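Local coordinates for protein extracellular ligand-binding receptor (Rhodopseudomonas palustris, PDB 3SG0) that probably serves as a periplasmic solute-binding protein for ABC-type uptake of aromatic acids derived from lignin, and binds benzoylformic acid, at residues A127-R132 / T360-N365; R290-Y295 / A302-F307. One frame throughout, in Å; residues are numbered along the deposited sequence. Where two conformers were deposited one is given.

Interaction 1 (A127-R132 / T360-N365); sequences APMDER and TPDNHN
M129, a selenomethionine, sets its terminal methyl on the imidazole of H364. CE stands 3.6 Å from the ring centroid and 15° off the ring normal, which identifies a CH-pi contact over the face; SE lies over the same face, with the centroid 4.6 Å away. The bend that brings them there comes from chi2 (53°) and chi3 (52°), which fold the chain back after CG leaves anti to the backbone N. Folded this way, CE also packs 3.6 Å from D362 O. This is the tight part, and H364, the buried member, is fixed in rotation by two hydrogen bonds, from ND1 to V136 O and between NE2 and E345 OE1. With an alanine here in place of the imidazole, the M129 methyl would probably lose the face it rests on, V136 O and E345 the group that bonds them, and Y137 its stacking partner. Toward solvent the contact thins: D362 is exposed, and its OD1 comes no closer than 3.9 Å to M129 CB. No direct hydrogen bond joins the segments. Instead water 1 bridges them, accepting from M129 N and donating to D362 O, each at 2.9 Å. Both segments are loops: 127-132 lies between strands 116-118 and 136-138, whereas 360-365 runs between strands 355-357 and 373-378. H364 stacks on Y137 of strand 136-138, and R132 reaches helix 99-111 through a salt bridge to D107.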
loop_
_atom_site.group_PDB
_atom_site.type_symbol
_atom_site.label_atom_id
_atom_site.label_comp_id
_atom_site.label_asym_id
_atom_site.label_seq_id
_atom_site.Cartn_x
_atom_site.Cartn_y
_atom_site.Cartn_z
ATOM N N ALA A 127 13.656 0.372 2.737
ATOM C CA ALA A 127 14.826 0.602 1.889
ATOM C C ALA A 127 15.429 1.964 2.182
ATOM O O ALA A 127 14.705 2.911 2.479
ATOM C CB ALA A 127 14.433 0.532 0.421
ATOM N N PRO A 128 16.763 2.073 2.123
ATOM C CA PRO A 128 17.703 0.955 1.994
ATOM C C PRO A 128 17.670 0.082 3.243
ATOM O O PRO A 128 17.234 0.522 4.309
ATOM C CB PRO A 128 19.056 1.658 1.887
ATOM C CG PRO A 128 18.855 2.936 2.629
ATOM C CD PRO A 128 17.461 3.360 2.297
HETATM N N MSE A 129 18.142 -1.143 3.119
HETATM C CA MSE A 129 18.202 -2.043 4.254
HETATM C C MSE A 129 19.059 -1.455 5.374
HETATM O O MSE A 129 20.032 -0.728 5.138
HETATM C CB MSE A 129 18.764 -3.383 3.788
HETATM C CG MSE A 129 18.834 -4.471 4.850
HETATM SE SE MSE A 129 17.150 -4.804 5.786
HETATM C CE MSE A 129 16.019 -5.036 4.229
ATOM N N ASP A 130 18.678 -1.761 6.608
ATOM C CA ASP A 130 19.524 -1.468 7.753
ATOM C C ASP A 130 19.227 -2.515 8.820
ATOM O O ASP A 130 18.475 -3.465 8.571
ATOM C CB ASP A 130 19.366 -0.020 8.245
ATOM C CG ASP A 130 17.970 0.298 8.732
ATOM O OD1 ASP A 130 17.329 -0.581 9.356
ATOM O OD2 ASP A 130 17.506 1.435 8.500
ATOM N N GLU A 131 19.828 -2.353 9.994
ATOM C CA GLU A 131 19.746 -3.367 11.029
ATOM C C GLU A 131 18.356 -3.480 11.664
ATOM O O GLU A 131 18.059 -4.465 12.345
ATOM C CB GLU A 131 20.831 -3.113 12.083
ATOM C CG GLU A 131 20.512 -2.066 13.138
ATOM C CD GLU A 131 20.616 -0.628 12.679
ATOM O OE1 GLU A 131 20.946 -0.333 11.506
ATOM O OE2 GLU A 131 20.367 0.240 13.538
ATOM N N ARG A 132 17.511 -2.477 11.454
ATOM C CA ARG A 132 16.149 -2.481 11.985
ATOM C C ARG A 132 15.159 -2.998 10.951
ATOM O O ARG A 132 14.264 -3.790 11.255
ATOM C CB ARG A 132 15.757 -1.075 12.438
ATOM C CG ARG A 132 16.472 -0.642 13.712
ATOM C CD ARG A 132 16.404 0.861 13.908
ATOM N NE ARG A 132 17.134 1.566 12.858
ATOM C CZ ARG A 132 16.703 2.669 12.257
ATOM N NH1 ARG A 132 15.544 3.206 12.601
ATOM N NH2 ARG A 132 17.438 3.238 11.313
ATOM N N THR A 360 15.016 -10.781 -0.767
ATOM C CA THR A 360 16.435 -11.052 -0.559
ATOM C C THR A 360 16.816 -10.414 0.774
ATOM O O THR A 360 16.036 -9.649 1.346
ATOM C CB THR A 360 17.318 -10.417 -1.639
ATOM O OG1 THR A 360 17.316 -9.000 -1.462
ATOM C CG2 THR A 360 16.841 -10.778 -3.048
ATOM N N PRO A 361 18.028 -10.685 1.273
ATOM C CA PRO A 361 18.412 -10.040 2.536
ATOM C C PRO A 361 18.399 -8.510 2.461
ATOM O O PRO A 361 18.169 -7.851 3.484
ATOM C CB PRO A 361 19.825 -10.591 2.781
ATOM C CG PRO A 361 19.787 -11.943 2.138
ATOM C CD PRO A 361 18.984 -11.734 0.878
ATOM N N ASP A 362 18.626 -7.939 1.285
ATOM C CA ASP A 362 18.650 -6.489 1.152
ATOM C C ASP A 362 17.347 -5.882 0.638
ATOM O O ASP A 362 17.105 -4.682 0.808
ATOM C CB ASP A 362 19.829 -6.053 0.287
ATOM C CG ASP A 362 21.153 -6.276 0.982
ATOM O OD1 ASP A 362 21.270 -5.865 2.158
ATOM O OD2 ASP A 362 22.054 -6.889 0.373
ATOM N N ASN A 363 16.503 -6.714 0.041
ATOM C CA ASN A 363 15.236 -6.260 -0.513
ATOM C C ASN A 363 14.069 -6.963 0.163
ATOM O O ASN A 363 13.739 -8.102 -0.162
ATOM C CB ASN A 363 15.193 -6.475 -2.025
ATOM C CG ASN A 363 13.980 -5.830 -2.649
ATOM O OD1 ASN A 363 13.069 -5.390 -1.943
ATOM N ND2 ASN A 363 13.942 -5.785 -3.979
ATOM N N HIS A 364 13.463 -6.272 1.125
ATOM C CA HIS A 364 12.333 -6.812 1.867
ATOM C C HIS A 364 10.988 -6.339 1.302
ATOM O O HIS A 364 9.948 -6.470 1.952
ATOM C CB HIS A 364 12.459 -6.469 3.343
ATOM C CG HIS A 364 13.399 -7.356 4.094
ATOM N ND1 HIS A 364 13.391 -7.424 5.470
ATOM C CD2 HIS A 364 14.353 -8.227 3.679
ATOM C CE1 HIS A 364 14.295 -8.302 5.872
ATOM N NE2 HIS A 364 14.898 -8.798 4.806
ATOM N N ASN A 365 11.035 -5.802 0.085
ATOM C CA ASN A 365 9.841 -5.449 -0.688
ATOM C C ASN A 365 9.591 -6.536 -1.737
ATOM O O ASN A 365 8.562 -7.216 -1.707
ATOM C CB ASN A 365 10.055 -4.076 -1.330
ATOM C CG ASN A 365 8.833 -3.543 -2.060
ATOM O OD1 ASN A 365 8.968 -2.950 -3.138
ATOM N ND2 ASN A 365 7.652 -3.694 -1.468
HETATM O O HOH W 1 18.493 -2.198 0.454
#

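Interaction 2 (R290-Y295 / A302-F307); sequences RFVDAY and AAPTIF
P304 wedges its ring between the aromatic side chains of Y295 and F291, two residues one helical turn apart. These three bury more surface in the contact than any other residue. Toward Y295 the geometry is that of a CH-pi interaction: P304 CB sits 3.4 Å from the ring centroid and only 7° off the ring normal, practically over the centre of one face. F291 is met differently. Its CE2 comes to 3.4 Å from P304 CG, and its CZ to 3.5 Å from P304 CB, with the methylene at CG standing obliquely to the ring. Both aromatic side chains extend with CG anti to the backbone N (chi1 -177° for Y295 and 165° for F291), which sends the rings off the same side of the helix and spaces them to receive the proline. V292 adds a looser contact, its CG2 lying 4.0 Å from P304 CG.

At the edge of the Y295 ring, in its plane, A302 O lies 3.2 Å from CD2; this carbonyl, buried by the contact, has no hydrogen-bonding partner in the model, and the ring edge is what lies against it. The far end of the tyrosine is polar: water 2 links OH to T305 N, 2.9 Å from each, accepting from the amide. Outside the segments, Y295 also touches K49 and T50 of helix 41-50, and F291 meets W312 of helix 306-328.

The arrangement is a short connection between two consecutive helices of a periplasmic binding protein fold, a proline in the loop being packed against aromatics of the preceding helix 283-298. The chain continues into helix 306-328, where F307 touches the bound benzoylformic acid.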
loop_
_atom_site.group_PDB
_atom_site.type_symbol
_atom_site.label_atom_id
_atom_site.label_comp_id
_atom_site.label_asym_id
_atom_site.label_seq_id
_atom_site.Cartn_x
_atom_site.Cartn_y
_atom_site.Cartn_z
ATOM N N ARG A 290 -8.664 -16.239 -4.948
ATOM C CA ARG A 290 -8.528 -16.829 -3.617
ATOM C C ARG A 290 -8.909 -15.817 -2.540
ATOM O O ARG A 290 -9.638 -16.131 -1.594
ATOM C CB ARG A 290 -7.099 -17.321 -3.376
ATOM C CG ARG A 290 -6.723 -18.577 -4.138
ATOM C CD ARG A 290 -5.395 -19.134 -3.647
ATOM N NE ARG A 290 -5.425 -19.438 -2.218
ATOM C CZ ARG A 290 -4.787 -18.738 -1.285
ATOM N NH1 ARG A 290 -4.054 -17.687 -1.625
ATOM N NH2 ARG A 290 -4.877 -19.093 -0.011
ATOM N N PHE A 291 -8.404 -14.595 -2.679
ATOM C CA PHE A 291 -8.717 -13.528 -1.739
ATOM C C PHE A 291 -10.183 -13.131 -1.809
ATOM O O PHE A 291 -10.869 -13.067 -0.786
ATOM C CB PHE A 291 -7.834 -12.315 -2.029
ATOM C CG PHE A 291 -8.301 -11.040 -1.379
ATOM C CD1 PHE A 291 -8.366 -10.919 0.001
ATOM C CD2 PHE A 291 -8.646 -9.944 -2.157
ATOM C CE1 PHE A 291 -8.772 -9.731 0.587
ATOM C CE2 PHE A 291 -9.042 -8.760 -1.579
ATOM C CZ PHE A 291 -9.110 -8.649 -0.203
ATOM N N VAL A 292 -10.671 -12.865 -3.014
ATOM C CA VAL A 292 -12.045 -12.401 -3.180
ATOM C C VAL A 292 -13.043 -13.431 -2.650
ATOM O O VAL A 292 -14.001 -13.082 -1.953
ATOM C CB VAL A 292 -12.350 -12.048 -4.657
ATOM C CG1 VAL A 292 -13.848 -11.856 -4.877
ATOM C CG2 VAL A 292 -11.562 -10.805 -5.079
ATOM N N ASP A 293 -12.814 -14.699 -2.961
ATOM C CA ASP A 293 -13.725 -15.740 -2.511
ATOM C C ASP A 293 -13.756 -15.815 -0.991
ATOM O O ASP A 293 -14.825 -15.917 -0.384
ATOM C CB ASP A 293 -13.335 -17.099 -3.100
ATOM C CG ASP A 293 -13.525 -17.165 -4.607
ATOM O OD1 ASP A 293 -14.164 -16.255 -5.174
ATOM O OD2 ASP A 293 -13.040 -18.140 -5.222
ATOM N N ALA A 294 -12.586 -15.768 -0.369
ATOM C CA ALA A 294 -12.520 -15.845 1.084
ATOM C C ALA A 294 -13.143 -14.610 1.721
ATOM O O ALA A 294 -13.873 -14.707 2.707
ATOM C CB ALA A 294 -11.087 -16.021 1.542
ATOM N N TYR A 295 -12.864 -13.440 1.155
ATOM C CA TYR A 295 -13.410 -12.201 1.684
ATOM C C TYR A 295 -14.933 -12.187 1.588
ATOM O O TYR A 295 -15.624 -11.845 2.552
ATOM C CB TYR A 295 -12.825 -11.007 0.937
ATOM C CG TYR A 295 -13.268 -9.663 1.454
ATOM C CD1 TYR A 295 -12.452 -8.918 2.303
ATOM C CD2 TYR A 295 -14.498 -9.119 1.078
ATOM C CE1 TYR A 295 -12.843 -7.677 2.759
ATOM C CE2 TYR A 295 -14.896 -7.877 1.531
ATOM C CZ TYR A 295 -14.065 -7.162 2.373
ATOM O OH TYR A 295 -14.424 -5.921 2.834
ATOM N N ALA A 302 -20.025 -9.331 0.033
ATOM C CA ALA A 302 -19.525 -8.031 -0.400
ATOM C C ALA A 302 -18.145 -8.167 -1.031
ATOM O O ALA A 302 -17.289 -8.880 -0.515
ATOM C CB ALA A 302 -19.471 -7.068 0.769
ATOM N N ALA A 303 -17.931 -7.480 -2.146
ATOM C CA ALA A 303 -16.625 -7.486 -2.796
ATOM C C ALA A 303 -15.629 -6.626 -2.029
ATOM O O ALA A 303 -15.973 -5.555 -1.531
ATOM C CB ALA A 303 -16.745 -6.990 -4.228
ATOM N N PRO A 304 -14.380 -7.090 -1.948
ATOM C CA PRO A 304 -13.353 -6.292 -1.277
ATOM C C PRO A 304 -12.784 -5.226 -2.196
ATOM O O PRO A 304 -12.919 -5.308 -3.422
ATOM C CB PRO A 304 -12.269 -7.325 -0.985
ATOM C CG PRO A 304 -12.371 -8.280 -2.134
ATOM C CD PRO A 304 -13.853 -8.374 -2.445
ATOM N N THR A 305 -12.140 -4.234 -1.596
ATOM C CA THR A 305 -11.273 -3.337 -2.345
ATOM C C THR A 305 -9.817 -3.752 -2.131
ATOM O O THR A 305 -9.495 -4.572 -1.258
ATOM C CB THR A 305 -11.478 -1.874 -1.950
ATOM O OG1 THR A 305 -11.026 -1.692 -0.601
ATOM C CG2 THR A 305 -12.952 -1.488 -2.062
ATOM N N ILE A 306 -8.932 -3.178 -2.933
ATOM C CA ILE A 306 -7.549 -3.617 -2.963
ATOM C C ILE A 306 -6.871 -3.545 -1.597
ATOM O O ILE A 306 -5.998 -4.353 -1.285
ATOM C CB ILE A 306 -6.724 -2.804 -3.984
ATOM C CG1 ILE A 306 -5.362 -3.452 -4.211
ATOM C CG2 ILE A 306 -6.587 -1.352 -3.547
ATOM C CD1 ILE A 306 -4.560 -2.799 -5.324
ATOM N N PHE A 307 -7.246 -2.581 -0.762
ATOM C CA PHE A 307 -6.496 -2.392 0.472
ATOM C C PHE A 307 -6.558 -3.593 1.400
ATOM O O PHE A 307 -5.609 -3.850 2.132
ATOM C CB PHE A 307 -6.834 -1.051 1.119
ATOM C CG PHE A 307 -6.439 0.085 0.245
ATOM C CD1 PHE A 307 -7.370 0.758 -0.535
ATOM C CD2 PHE A 307 -5.098 0.396 0.096
ATOM C CE1 PHE A 307 -6.962 1.759 -1.410
ATOM C CE2 PHE A 307 -4.692 1.391 -0.781
ATOM C CZ PHE A 307 -5.620 2.067 -1.535
HETATM O O HOH W 2 -12.817 -4.127 1.222
#

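From the N terminus, the chain first reaches 127-132, in the loop between strands 116-118 and 136-138, and returns to it at 360-365; interaction 1 thus closes a long loop with 227 residues between its segments. Interaction 2 is nested inside that loop and closes a short one, with six residues separating 290-295 from 302-307. The two do not touch: their centres are 29 Å apart, on opposite sides of the chain's centre. Interaction 1 joins the loop leading to the edge strand 136-138 of the mixed sheet to a loop near the C terminus, while interaction 2 ties helix 283-298 to the lead-in of helix 306-328.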